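Local coordinates for protein formate oxidase (Aspergillus oryzae, PDB 5ZU3) that probably acts as an FAD-dependent oxidoreductase of the GMC family, oxidising formate with 8-formyl-FAD as its bound flavin cofactor, at residues Y98-P103 / D551-N556; V227-L232 / P272-L277; E171-A176 / D469-G474. The protein carries 1 engineered substitution. All coordinates share one frame; numbering follows the deposited sequence.

How the contacts relate
Contacts 1 and 2 meet the same cofactor at its two ends: contact 1 surrounds the pyrimidine side of the flavin, while the strand of contact 2 receives the adenine. Their centres lie about 27 Å apart and their nearest atoms about 13 Å apart, so the extended cofactor, not a direct touch, joins them. Contact 3 is remote from the FAD pocket, its centre about 24 Å from that of contact 1 and about 49 Å from that of contact 2; contacts 2 and 3 lie on opposite sides of the chain's centre. In sequence the three are nested, 227-232/272-277 within the loop closed by 171-176/469-474, and that within the loop closed by 98-103/551-556.

Contact 1 (Y98-P103 / D551-N556); sequences YFTWVP and DCKIQN. Engineered in segment 551-556: K553 (natural residue Arg). With FAY ([(2R,3S,4R,5R)-5-(6-amino-9H-purin-9-yl)-3,4-dihydroxytetrahydrofuran-2-yl]methyl (2R,3S,4S)-5-(8-formyl-7-methyl-2,4-dioxo-3,4-dihydrobenzo[g]pteridin-10(2H)-yl)-2,3,4-trihydroxypentyl dihydrogen diphosphate), chain D.
C552 lies against V102, its CB 3.6 Å from V102 CG1, while SG, set between the backbone N and the carbonyl carbon (chi1 55°), reaches V102 O at 3.4 Å, beside the carbonyl carbon of P103. The engineered K553 comes next. Its chain, bent at chi2, passes over one face of the flavin pyrimidine ring and crosses T100 at about a right angle. NZ donates to T100 OG1 at 3.0 Å and, from above the flavin plane, to FAY O4 at 3.0 Å. D395 supplies a long, weak ion pair to the same amine. I554 turns its side chain from the 98-103 segment and brings CD1 to the ribityl O3'.

Helix 555-572, from the C-terminal region of this GMC-family protein, starts at Q555 and points its first amide at the flavin C2 carbonyl: Q555 N donates to FAY O2 at 2.8 Å, where the helix N-terminus probably helps stabilise negative charge on a reduced flavin. T100 holds the N3-C4 part of the same ring, with N donating to O4 and O accepting from N3. T100 O also takes Q555 NE2 at 3.0 Å, the donor standing 66° out of the carbonyl plane; N97 and T202 hold the same amide at OE1 and NE2.

N556 closes the segment. A water accepts from its N and from V102 N, bridging the two backbones beside FAY O2. The side-chain amide of N556 stacks on W101 with planes 29° apart, ND2 lying 3.0 Å above the indole plane toward the rim and bonded to L129 O. From the same residue, CA makes a CH-pi contact 4.3 Å from the centroid of the six-membered ring.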
loop_
_atom_site.group_PDB
_atom_site.type_symbol
_atom_site.label_atom_id
_atom_site.label_comp_id
_atom_site.label_asym_id
_atom_site.label_seq_id
_atom_site.Cartn_x
_atom_site.Cartn_y
_atom_site.Cartn_z
ATOM N N TYR A 98 -3.089 3.104 6.673
ATOM C CA TYR A 98 -4.423 3.544 7.086
ATOM C C TYR A 98 -5.451 2.418 6.987
ATOM O O TYR A 98 -6.635 2.653 6.732
ATOM C CB TYR A 98 -4.853 4.794 6.308
ATOM C CG TYR A 98 -3.802 5.882 6.440
ATOM C CD1 TYR A 98 -3.124 6.067 7.646
ATOM C CD2 TYR A 98 -3.440 6.674 5.361
ATOM C CE1 TYR A 98 -2.124 7.012 7.778
ATOM C CE2 TYR A 98 -2.445 7.639 5.482
ATOM C CZ TYR A 98 -1.794 7.802 6.696
ATOM O OH TYR A 98 -0.803 8.743 6.824
ATOM N N PHE A 99 -4.983 1.185 7.177
ATOM C CA PHE A 99 -5.741 0.029 7.652
ATOM C C PHE A 99 -6.712 -0.639 6.679
ATOM O O PHE A 99 -7.050 -1.812 6.898
ATOM C CB PHE A 99 -6.585 0.438 8.863
ATOM C CG PHE A 99 -5.844 1.198 9.896
ATOM C CD1 PHE A 99 -4.952 0.547 10.743
ATOM C CD2 PHE A 99 -6.048 2.567 10.049
ATOM C CE1 PHE A 99 -4.268 1.236 11.724
ATOM C CE2 PHE A 99 -5.362 3.270 11.018
ATOM C CZ PHE A 99 -4.458 2.596 11.854
ATOM N N THR A 100 -7.086 0.017 5.572
ATOM C CA THR A 100 -8.140 -0.541 4.730
ATOM C C THR A 100 -7.662 -1.838 4.100
ATOM O O THR A 100 -6.528 -1.938 3.627
ATOM C CB THR A 100 -8.578 0.419 3.628
ATOM O OG1 THR A 100 -8.698 1.751 4.129
ATOM C CG2 THR A 100 -9.927 0.004 3.106
ATOM N N TRP A 101 -8.544 -2.830 4.088
ATOM C CA TRP A 101 -8.246 -4.199 3.667
ATOM C C TRP A 101 -9.161 -4.537 2.496
ATOM O O TRP A 101 -10.354 -4.786 2.700
ATOM C CB TRP A 101 -8.455 -5.154 4.835
ATOM C CG TRP A 101 -8.199 -6.596 4.545
ATOM C CD1 TRP A 101 -9.108 -7.527 4.109
ATOM C CD2 TRP A 101 -6.950 -7.286 4.677
ATOM N NE1 TRP A 101 -8.495 -8.747 3.956
ATOM C CE2 TRP A 101 -7.174 -8.630 4.304
ATOM C CE3 TRP A 101 -5.662 -6.897 5.062
ATOM C CZ2 TRP A 101 -6.161 -9.584 4.315
ATOM C CZ3 TRP A 101 -4.656 -7.849 5.078
ATOM C CH2 TRP A 101 -4.912 -9.177 4.707
ATOM N N VAL A 102 -8.625 -4.483 1.279
ATOM C CA VAL A 102 -9.404 -4.719 0.063
ATOM C C VAL A 102 -8.533 -5.421 -0.985
ATOM O O VAL A 102 -7.419 -4.969 -1.269
ATOM C CB VAL A 102 -9.997 -3.405 -0.476
ATOM C CG1 VAL A 102 -8.900 -2.366 -0.631
ATOM C CG2 VAL A 102 -10.684 -3.646 -1.816
ATOM N N PRO A 103 -8.972 -6.556 -1.540
ATOM C CA PRO A 103 -8.126 -7.303 -2.486
ATOM C C PRO A 103 -7.958 -6.681 -3.868
ATOM O O PRO A 103 -6.825 -6.547 -4.347
ATOM C CB PRO A 103 -8.825 -8.670 -2.581
ATOM C CG PRO A 103 -10.257 -8.431 -2.112
ATOM C CD PRO A 103 -10.275 -7.197 -1.277
ATOM N N ASP A 551 -6.724 -2.768 -8.036
ATOM C CA ASP A 551 -7.663 -1.687 -8.320
ATOM C C ASP A 551 -8.118 -0.971 -7.038
ATOM O O ASP A 551 -9.272 -0.523 -6.945
ATOM C CB ASP A 551 -8.883 -2.235 -9.062
ATOM C CG ASP A 551 -8.522 -3.295 -10.113
ATOM O OD1 ASP A 551 -8.359 -4.457 -9.742
ATOM O OD2 ASP A 551 -8.401 -3.002 -11.308
ATOM N N CYS A 552 -7.251 -0.896 -6.027
ATOM C CA CYS A 552 -7.636 -0.494 -4.685
ATOM C C CYS A 552 -6.372 -0.423 -3.847
ATOM O O CYS A 552 -5.288 -0.699 -4.374
ATOM C CB CYS A 552 -8.604 -1.511 -4.104
ATOM S SG CYS A 552 -7.904 -3.184 -4.163
ATOM N N LYS A 553 -6.500 -0.087 -2.558
ATOM C CA LYS A 553 -5.378 -0.187 -1.626
ATOM C C LYS A 553 -4.816 -1.611 -1.613
ATOM O O LYS A 553 -5.555 -2.596 -1.725
ATOM C CB LYS A 553 -5.825 0.217 -0.226
ATOM C CG LYS A 553 -6.583 1.532 -0.158
ATOM C CD LYS A 553 -6.305 2.206 1.167
ATOM C CE LYS A 553 -7.233 3.360 1.450
ATOM N NZ LYS A 553 -7.066 3.880 2.833
ATOM N N ILE A 554 -3.502 -1.729 -1.404
ATOM C CA ILE A 554 -2.777 -2.909 -1.876
ATOM C C ILE A 554 -2.252 -3.801 -0.756
ATOM O O ILE A 554 -1.631 -4.831 -1.056
ATOM C CB ILE A 554 -1.619 -2.506 -2.815
ATOM C CG1 ILE A 554 -0.587 -1.660 -2.058
ATOM C CG2 ILE A 554 -2.118 -1.790 -4.069
ATOM C CD1 ILE A 554 0.792 -1.715 -2.683
ATOM N N GLN A 555 -2.489 -3.472 0.513
ATOM C CA GLN A 555 -1.874 -4.278 1.561
ATOM C C GLN A 555 -2.367 -5.719 1.510
ATOM O O GLN A 555 -1.635 -6.638 1.911
ATOM C CB GLN A 555 -2.120 -3.664 2.943
ATOM C CG GLN A 555 -3.333 -4.167 3.701
ATOM C CD GLN A 555 -3.396 -3.617 5.146
ATOM O OE1 GLN A 555 -2.426 -3.664 5.892
ATOM N NE2 GLN A 555 -4.536 -3.073 5.513
ATOM N N ASN A 556 -3.599 -5.929 1.020
ATOM C CA ASN A 556 -4.161 -7.273 0.906
ATOM C C ASN A 556 -3.389 -8.112 -0.107
ATOM O O ASN A 556 -3.121 -9.292 0.138
ATOM C CB ASN A 556 -5.648 -7.194 0.547
ATOM C CG ASN A 556 -6.361 -8.545 0.671
ATOM O OD1 ASN A 556 -7.511 -8.680 0.269
ATOM N ND2 ASN A 556 -5.675 -9.545 1.226
HETATM P P FAY D . 6.041 -4.436 1.777
HETATM N N1 FAY D . -2.502 -0.330 2.017
HETATM C C2 FAY D . -3.780 -0.758 2.327
HETATM O O2 FAY D . -4.247 -1.791 1.838
HETATM N N3 FAY D . -4.534 -0.047 3.243
HETATM C C4 FAY D . -4.179 1.226 3.608
HETATM O O4 FAY D . -5.047 1.997 4.011
HETATM N N5 FAY D . -2.521 2.966 3.378
HETATM C C6 FAY D . -0.756 4.509 3.801
HETATM C C7 FAY D . 0.591 4.786 3.947
HETATM C C8 FAY D . 1.532 3.865 3.467
HETATM O O8 FAY D . 3.807 3.272 3.401
HETATM C C9 FAY D . 1.103 2.581 3.123
HETATM P PA FAY D . 7.189 -2.738 3.702
HETATM C "C1'" FAY D . 0.063 0.291 1.460
HETATM C C10 FAY D . -2.000 0.738 2.712
HETATM N N10 FAY D . -0.724 1.131 2.421
HETATM N N1A FAY D . 17.988 -2.095 5.799
HETATM O O1A FAY D . 7.531 -1.288 3.652
HETATM C C1B FAY D . 12.718 -2.615 5.905
HETATM O O1P FAY D . 6.244 -5.656 2.629
HETATM C "C2'" FAY D . 0.755 -0.842 2.228
HETATM O "O2'" FAY D . 0.987 -0.503 3.586
HETATM C C2A FAY D . 17.235 -2.767 6.736
HETATM O O2A FAY D . 5.954 -3.028 4.504
HETATM C C2B FAY D . 11.765 -1.484 6.260
HETATM O O2B FAY D . 12.076 -0.853 7.502
HETATM O O2P FAY D . 6.137 -4.639 0.278
HETATM C "C3'" FAY D . 2.093 -1.210 1.599
HETATM O "O3'" FAY D . 1.992 -1.388 0.195
HETATM N N3A FAY D . 15.854 -2.820 6.647
HETATM C C3B FAY D . 10.441 -2.218 6.266
HETATM O O3B FAY D . 10.325 -2.817 7.523
HETATM O O3P FAY D . 7.054 -3.265 2.201
HETATM C "C4'" FAY D . 2.667 -2.467 2.245
HETATM O "O4'" FAY D . 2.753 -2.308 3.648
HETATM C C4A FAY D . 15.228 -2.202 5.608
HETATM C C4B FAY D . 10.626 -3.356 5.280
HETATM O O4B FAY D . 12.007 -3.378 4.962
HETATM C C4X FAY D . -2.865 1.632 3.344
HETATM C "C5'" FAY D . 4.028 -2.710 1.603
HETATM O "O5'" FAY D . 4.552 -3.918 2.091
HETATM C C5A FAY D . 15.977 -1.523 4.652
HETATM C C5B FAY D . 9.788 -3.245 4.018
HETATM O O5B FAY D . 8.448 -3.553 4.334
HETATM C C5X FAY D . -1.186 3.304 3.254
HETATM C C6A FAY D . 17.362 -1.459 4.743
HETATM N N6A FAY D . 18.024 -0.595 3.958
HETATM N N7A FAY D . 15.127 -1.022 3.743
HETATM C C7M FAY D . 0.970 6.153 4.458
HETATM C C8A FAY D . 13.863 -1.342 4.082
HETATM C C8M FAY D . 2.964 4.067 3.766
HETATM C C9A FAY D . -0.255 2.313 2.968
HETATM N N9A FAY D . 13.903 -2.080 5.229
HETATM O O HOH W 1 -5.642 -3.915 1.266
#

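Contact 2 (V227-L232 / P272-L277); sequences VHSKRL and PKLLML. With FAY ([(2R,3S,4R,5R)-5-(6-amino-9H-purin-9-yl)-3,4-dihydroxytetrahydrofuran-2-yl]methyl (2R,3S,4S)-5-(8-formyl-7-methyl-2,4-dioxo-3,4-dihydrobenzo[g]pteridin-10(2H)-yl)-2,3,4-trihydroxypentyl dihydrogen diphosphate), chain D.
L274 fills the angle between helix 272-277 and strand 227-232 with both methyls: CD1 lies 3.3 Å from S229 OG and 3.6 Å from K230 O, CD2 3.6 Å from S229 OG and 3.9 Å from S229 CB. With CG anti to the backbone N (chi1 -159°), the leucine reaches straight at the strand, whose axis passes 7.0 Å from that of the helix at 59°. This is the tight part, and S229 OG is also hydrogen-bonded to Q266. L232 continues the apolar seam more thinly, with CD1 4.1 Å from L275 CD2.

Toward solvent the fit slackens. K230 and R231 both face T245 of the neighbouring strand in a classic beta bulge; K230 points from the helix to a salt bridge with E253. R231 CG and NE both lie 3.8 Å from L277 O, at the guanidinium edge, without a hydrogen bond.

The strand, outermost in its mixed sheet, carries the adenine: the H228 ring lays a face over N6A. No hydrogen bond joins the segments directly; van der Waals fit connects them, together with S278, whose OG bonds L232 N and L274 O. Separately, S229 N-H reads FAY N1A almost straight (175°) at 3.0 Å, a recognition made by backbone.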
loop_
_atom_site.group_PDB
_atom_site.type_symbol
_atom_site.label_atom_id
_atom_site.label_comp_id
_atom_site.label_asym_id
_atom_site.label_seq_id
_atom_site.Cartn_x
_atom_site.Cartn_y
_atom_site.Cartn_z
ATOM N N VAL A 227 19.360 -2.653 12.337
ATOM C CA VAL A 227 20.508 -2.921 11.484
ATOM C C VAL A 227 20.128 -2.553 10.061
ATOM O O VAL A 227 19.019 -2.836 9.597
ATOM C CB VAL A 227 21.001 -4.382 11.569
ATOM C CG1 VAL A 227 21.552 -4.662 12.966
ATOM C CG2 VAL A 227 19.896 -5.352 11.168
ATOM N N HIS A 228 21.059 -1.918 9.377
ATOM C CA HIS A 228 20.857 -1.363 8.054
ATOM C C HIS A 228 21.628 -2.203 7.035
ATOM O O HIS A 228 22.843 -2.403 7.171
ATOM C CB HIS A 228 21.306 0.096 8.070
ATOM C CG HIS A 228 20.840 0.881 6.900
ATOM N ND1 HIS A 228 19.804 1.784 6.980
ATOM C CD2 HIS A 228 21.278 0.916 5.620
ATOM C CE1 HIS A 228 19.617 2.335 5.794
ATOM N NE2 HIS A 228 20.509 1.838 4.956
ATOM N N SER A 229 20.922 -2.716 6.035
ATOM C CA SER A 229 21.539 -3.646 5.099
ATOM C C SER A 229 22.583 -2.944 4.254
ATOM O O SER A 229 22.412 -1.795 3.839
ATOM C CB SER A 229 20.483 -4.287 4.190
ATOM O OG SER A 229 19.875 -3.338 3.327
ATOM N N LYS A 230 23.671 -3.646 3.990
ATOM C CA LYS A 230 24.685 -3.119 3.105
ATOM C C LYS A 230 24.590 -3.741 1.726
ATOM O O LYS A 230 24.604 -3.025 0.723
ATOM C CB LYS A 230 26.076 -3.352 3.700
ATOM C CG LYS A 230 27.191 -2.875 2.802
ATOM C CD LYS A 230 28.528 -3.381 3.298
ATOM C CE LYS A 230 29.641 -3.123 2.295
ATOM N NZ LYS A 230 30.908 -3.709 2.832
ATOM N N ARG A 231 24.402 -5.051 1.668
ATOM C CA ARG A 231 24.505 -5.799 0.429
ATOM C C ARG A 231 24.064 -7.234 0.693
ATOM O O ARG A 231 24.167 -7.729 1.824
ATOM C CB ARG A 231 25.941 -5.770 -0.109
ATOM C CG ARG A 231 26.068 -6.363 -1.489
ATOM C CD ARG A 231 27.493 -6.808 -1.840
ATOM N NE ARG A 231 28.426 -5.699 -2.016
ATOM C CZ ARG A 231 29.441 -5.456 -1.202
ATOM N NH1 ARG A 231 29.635 -6.246 -0.151
ATOM N NH2 ARG A 231 30.253 -4.434 -1.436
ATOM N N LEU A 232 23.528 -7.879 -0.339
ATOM C CA LEU A 232 23.411 -9.324 -0.327
ATOM C C LEU A 232 24.764 -9.975 -0.597
ATOM O O LEU A 232 25.559 -9.485 -1.403
ATOM C CB LEU A 232 22.401 -9.788 -1.363
ATOM C CG LEU A 232 20.991 -9.324 -1.080
ATOM C CD1 LEU A 232 20.114 -9.605 -2.302
ATOM C CD2 LEU A 232 20.483 -10.013 0.179
ATOM N N PRO A 272 14.758 -3.012 -4.834
ATOM C CA PRO A 272 15.563 -2.822 -6.054
ATOM C C PRO A 272 16.915 -2.190 -5.768
ATOM O O PRO A 272 17.899 -2.507 -6.457
ATOM C CB PRO A 272 14.697 -1.900 -6.926
ATOM C CG PRO A 272 13.829 -1.174 -5.958
ATOM C CD PRO A 272 13.517 -2.219 -4.882
ATOM N N LYS A 273 16.988 -1.309 -4.764
ATOM C CA LYS A 273 18.259 -0.700 -4.389
ATOM C C LYS A 273 19.259 -1.754 -3.922
ATOM O O LYS A 273 20.353 -1.887 -4.486
ATOM C CB LYS A 273 18.027 0.365 -3.315
ATOM C CG LYS A 273 19.290 0.984 -2.761
ATOM C CD LYS A 273 18.955 2.029 -1.706
ATOM C CE LYS A 273 19.936 2.018 -0.561
ATOM N NZ LYS A 273 19.329 2.696 0.607
ATOM N N LEU A 274 18.890 -2.538 -2.910
ATOM C CA LEU A 274 19.802 -3.570 -2.409
ATOM C C LEU A 274 20.162 -4.569 -3.502
ATOM O O LEU A 274 21.304 -5.033 -3.576
ATOM C CB LEU A 274 19.185 -4.294 -1.219
ATOM C CG LEU A 274 20.166 -5.021 -0.303
ATOM C CD1 LEU A 274 21.146 -4.019 0.318
ATOM C CD2 LEU A 274 19.418 -5.799 0.777
ATOM N N LEU A 275 19.194 -4.935 -4.353
ATOM C CA LEU A 275 19.523 -5.802 -5.479
ATOM C C LEU A 275 20.639 -5.190 -6.304
ATOM O O LEU A 275 21.631 -5.856 -6.626
ATOM C CB LEU A 275 18.299 -6.063 -6.354
ATOM C CG LEU A 275 17.389 -7.204 -5.902
ATOM C CD1 LEU A 275 16.252 -7.352 -6.893
ATOM C CD2 LEU A 275 18.178 -8.493 -5.744
ATOM N N MET A 276 20.504 -3.900 -6.621
ATOM C CA MET A 276 21.494 -3.223 -7.444
ATOM C C MET A 276 22.825 -3.080 -6.719
ATOM O O MET A 276 23.876 -3.339 -7.307
ATOM C CB MET A 276 20.959 -1.863 -7.880
ATOM C CG MET A 276 19.891 -2.001 -8.936
ATOM S SD MET A 276 19.394 -0.452 -9.642
ATOM C CE MET A 276 18.207 0.215 -8.490
ATOM N N LEU A 277 22.803 -2.714 -5.434
ATOM C CA LEU A 277 24.054 -2.628 -4.687
ATOM C C LEU A 277 24.766 -3.967 -4.625
ATOM O O LEU A 277 25.981 -3.994 -4.418
ATOM C CB LEU A 277 23.816 -2.120 -3.257
ATOM C CG LEU A 277 23.299 -0.696 -3.065
ATOM C CD1 LEU A 277 23.057 -0.409 -1.604
ATOM C CD2 LEU A 277 24.255 0.306 -3.670
HETATM P P FAY D . 6.041 -4.436 1.777
HETATM N N1 FAY D . -2.502 -0.330 2.017
HETATM C C2 FAY D . -3.780 -0.758 2.327
HETATM O O2 FAY D . -4.247 -1.791 1.838
HETATM N N3 FAY D . -4.534 -0.047 3.243
HETATM C C4 FAY D . -4.179 1.226 3.608
HETATM O O4 FAY D . -5.047 1.997 4.011
HETATM N N5 FAY D . -2.521 2.966 3.378
HETATM C C6 FAY D . -0.756 4.509 3.801
HETATM C C7 FAY D . 0.591 4.786 3.947
HETATM C C8 FAY D . 1.532 3.865 3.467
HETATM O O8 FAY D . 3.807 3.272 3.401
HETATM C C9 FAY D . 1.103 2.581 3.123
HETATM P PA FAY D . 7.189 -2.738 3.702
HETATM C "C1'" FAY D . 0.063 0.291 1.460
HETATM C C10 FAY D . -2.000 0.738 2.712
HETATM N N10 FAY D . -0.724 1.131 2.421
HETATM N N1A FAY D . 17.988 -2.095 5.799
HETATM O O1A FAY D . 7.531 -1.288 3.652
HETATM C C1B FAY D . 12.718 -2.615 5.905
HETATM O O1P FAY D . 6.244 -5.656 2.629
HETATM C "C2'" FAY D . 0.755 -0.842 2.228
HETATM O "O2'" FAY D . 0.987 -0.503 3.586
HETATM C C2A FAY D . 17.235 -2.767 6.736
HETATM O O2A FAY D . 5.954 -3.028 4.504
HETATM C C2B FAY D . 11.765 -1.484 6.260
HETATM O O2B FAY D . 12.076 -0.853 7.502
HETATM O O2P FAY D . 6.137 -4.639 0.278
HETATM C "C3'" FAY D . 2.093 -1.210 1.599
HETATM O "O3'" FAY D . 1.992 -1.388 0.195
HETATM N N3A FAY D . 15.854 -2.820 6.647
HETATM C C3B FAY D . 10.441 -2.218 6.266
HETATM O O3B FAY D . 10.325 -2.817 7.523
HETATM O O3P FAY D . 7.054 -3.265 2.201
HETATM C "C4'" FAY D . 2.667 -2.467 2.245
HETATM O "O4'" FAY D . 2.753 -2.308 3.648
HETATM C C4A FAY D . 15.228 -2.202 5.608
HETATM C C4B FAY D . 10.626 -3.356 5.280
HETATM O O4B FAY D . 12.007 -3.378 4.962
HETATM C C4X FAY D . -2.865 1.632 3.344
HETATM C "C5'" FAY D . 4.028 -2.710 1.603
HETATM O "O5'" FAY D . 4.552 -3.918 2.091
HETATM C C5A FAY D . 15.977 -1.523 4.652
HETATM C C5B FAY D . 9.788 -3.245 4.018
HETATM O O5B FAY D . 8.448 -3.553 4.334
HETATM C C5X FAY D . -1.186 3.304 3.254
HETATM C C6A FAY D . 17.362 -1.459 4.743
HETATM N N6A FAY D . 18.024 -0.595 3.958
HETATM N N7A FAY D . 15.127 -1.022 3.743
HETATM C C7M FAY D . 0.970 6.153 4.458
HETATM C C8A FAY D . 13.863 -1.342 4.082
HETATM C C8M FAY D . 2.964 4.067 3.766
HETATM C C9A FAY D . -0.255 2.313 2.968
HETATM N N9A FAY D . 13.903 -2.080 5.229
#

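Contact 3 (E171-A176 / D469-G474); sequences ENLTKA and DLLFKG
A176 N donates to N172 O at 2.8 Å, a helical bond that holds A176 in place where it meets L470 and G474 of the other helix. Across the junction G474 N is weakly shared between D469 O and L470 O, and the methyl A176 CB rests 3.7 Å from L470 O. A176 CB also comes close to G474 C. Here the chains draw closest, with 4.0 Å between A176 CA and G474 CA, a spacing compatible with a small methyl meeting a residue that has no side chain. L470 answers from its own helix, its CD1 packing 3.6 Å from A176 C and touching A176 O as well, so A176 packs against a leucine branch and the glycine backbone. A176 O is also bonded to S179 further along its helix.

Helices 167-179 and 454-473 cross steeply: their segments make 112° between N-to-C directions, with axes 9.6 Å apart. Both lie against the large mixed sheet that, in GMC oxidoreductases, probably belongs to the substrate-binding part of the fold. F396 of strand 392-397 touches L173 and L470, while L471 reaches F312 and L314 of strand 308-316.

L173 adds a second apolar patch. A chi1 of 177° swings its side chain away from its own amide nitrogen, and CD1 then sits 4.1 Å from L470 CD2 and equally near L471 CD2; L173 crosses L470 at about a right angle. F477 lies against A176 and L471. Within the two segments the salt bridges each stay inside one helix: K473 NZ meets D469 OD1 at 3.0 Å from above the carboxylate plane (65° out), D469 OD2 being held by Y364, and K175 forms a weak salt bridge to E171 one turn away.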
loop_
_atom_site.group_PDB
_atom_site.type_symbol
_atom_site.label_atom_id
_atom_site.label_comp_id
_atom_site.label_asym_id
_atom_site.label_seq_id
_atom_site.Cartn_x
_atom_site.Cartn_y
_atom_site.Cartn_z
ATOM N N GLU A 171 -25.223 7.986 6.990
ATOM C CA GLU A 171 -26.563 7.829 6.430
ATOM C C GLU A 171 -26.797 8.805 5.270
ATOM O O GLU A 171 -27.422 8.443 4.265
ATOM C CB GLU A 171 -27.589 7.992 7.556
ATOM C CG GLU A 171 -29.011 7.494 7.260
ATOM C CD GLU A 171 -29.937 8.544 6.648
ATOM O OE1 GLU A 171 -30.891 8.149 5.926
ATOM O OE2 GLU A 171 -29.732 9.756 6.906
ATOM N N ASN A 172 -26.261 10.027 5.361
ATOM C CA ASN A 172 -26.399 10.988 4.264
ATOM C C ASN A 172 -25.471 10.660 3.089
ATOM O O ASN A 172 -25.859 10.835 1.928
ATOM C CB ASN A 172 -26.124 12.399 4.769
ATOM C CG ASN A 172 -27.257 12.941 5.614
ATOM O OD1 ASN A 172 -28.269 13.393 5.103
ATOM N ND2 ASN A 172 -27.089 12.880 6.923
ATOM N N LEU A 173 -24.257 10.168 3.369
ATOM C CA LEU A 173 -23.371 9.748 2.293
ATOM C C LEU A 173 -23.976 8.578 1.530
ATOM O O LEU A 173 -23.883 8.510 0.297
ATOM C CB LEU A 173 -21.980 9.395 2.850
ATOM C CG LEU A 173 -20.902 8.866 1.873
ATOM C CD1 LEU A 173 -20.679 9.845 0.734
ATOM C CD2 LEU A 173 -19.551 8.514 2.539
ATOM N N THR A 174 -24.615 7.649 2.246
ATOM C CA THR A 174 -25.240 6.517 1.566
ATOM C C THR A 174 -26.406 6.975 0.700
ATOM O O THR A 174 -26.500 6.620 -0.485
ATOM C CB THR A 174 -25.714 5.500 2.601
ATOM O OG1 THR A 174 -24.602 5.111 3.419
ATOM C CG2 THR A 174 -26.354 4.286 1.922
ATOM N N LYS A 175 -27.284 7.795 1.279
ATOM C CA LYS A 175 -28.398 8.399 0.553
ATOM C C LYS A 175 -27.903 9.137 -0.690
ATOM O O LYS A 175 -28.454 8.989 -1.791
ATOM C CB LYS A 175 -29.135 9.333 1.516
ATOM C CG LYS A 175 -30.514 9.735 1.126
ATOM C CD LYS A 175 -31.144 10.724 2.144
ATOM C CE LYS A 175 -31.816 10.038 3.329
ATOM N NZ LYS A 175 -31.857 10.936 4.506
ATOM N N ALA A 176 -26.837 9.921 -0.535
ATOM C CA ALA A 176 -26.308 10.665 -1.672
ATOM C C ALA A 176 -25.789 9.725 -2.751
ATOM O O ALA A 176 -26.096 9.902 -3.938
ATOM C CB ALA A 176 -25.210 11.610 -1.194
ATOM N N ASP A 469 -20.178 16.241 -7.656
ATOM C CA ASP A 469 -21.587 15.991 -7.958
ATOM C C ASP A 469 -22.258 15.194 -6.852
ATOM O O ASP A 469 -23.398 15.474 -6.471
ATOM C CB ASP A 469 -21.693 15.229 -9.279
ATOM C CG ASP A 469 -21.561 16.122 -10.478
ATOM O OD1 ASP A 469 -21.533 17.355 -10.312
ATOM O OD2 ASP A 469 -21.452 15.580 -11.591
ATOM N N LEU A 470 -21.550 14.203 -6.310
ATOM C CA LEU A 470 -22.099 13.360 -5.251
ATOM C C LEU A 470 -22.352 14.155 -3.971
ATOM O O LEU A 470 -23.391 13.999 -3.326
ATOM C CB LEU A 470 -21.148 12.189 -4.985
ATOM C CG LEU A 470 -21.394 11.367 -3.721
ATOM C CD1 LEU A 470 -22.505 10.374 -4.012
ATOM C CD2 LEU A 470 -20.113 10.674 -3.215
ATOM N N LEU A 471 -21.392 14.973 -3.556
ATOM C CA LEU A 471 -21.489 15.619 -2.256
ATOM C C LEU A 471 -22.261 16.932 -2.284
ATOM O O LEU A 471 -22.789 17.347 -1.241
ATOM C CB LEU A 471 -20.089 15.844 -1.684
ATOM C CG LEU A 471 -19.305 14.533 -1.645
ATOM C CD1 LEU A 471 -17.818 14.771 -1.380
ATOM C CD2 LEU A 471 -19.897 13.620 -0.562
ATOM N N PHE A 472 -22.346 17.592 -3.433
ATOM C CA PHE A 472 -23.048 18.869 -3.508
ATOM C C PHE A 472 -24.463 18.730 -4.008
ATOM O O PHE A 472 -25.303 19.571 -3.687
ATOM C CB PHE A 472 -22.293 19.852 -4.406
ATOM C CG PHE A 472 -21.208 20.584 -3.689
ATOM C CD1 PHE A 472 -19.935 20.020 -3.560
ATOM C CD2 PHE A 472 -21.454 21.814 -3.113
ATOM C CE1 PHE A 472 -18.933 20.679 -2.886
ATOM C CE2 PHE A 472 -20.449 22.478 -2.441
ATOM C CZ PHE A 472 -19.192 21.914 -2.332
ATOM N N LYS A 473 -24.735 17.696 -4.795
ATOM C CA LYS A 473 -26.055 17.457 -5.358
ATOM C C LYS A 473 -26.770 16.253 -4.757
ATOM O O LYS A 473 -28.002 16.241 -4.740
ATOM C CB LYS A 473 -25.956 17.257 -6.876
ATOM C CG LYS A 473 -25.228 18.353 -7.639
ATOM C CD LYS A 473 -25.198 18.024 -9.132
ATOM C CE LYS A 473 -24.365 19.007 -9.931
ATOM N NZ LYS A 473 -24.097 18.517 -11.331
ATOM N N GLY A 474 -26.039 15.239 -4.278
ATOM C CA GLY A 474 -26.682 14.019 -3.822
ATOM C C GLY A 474 -27.575 14.249 -2.619
ATOM O O GLY A 474 -27.365 15.156 -1.814
#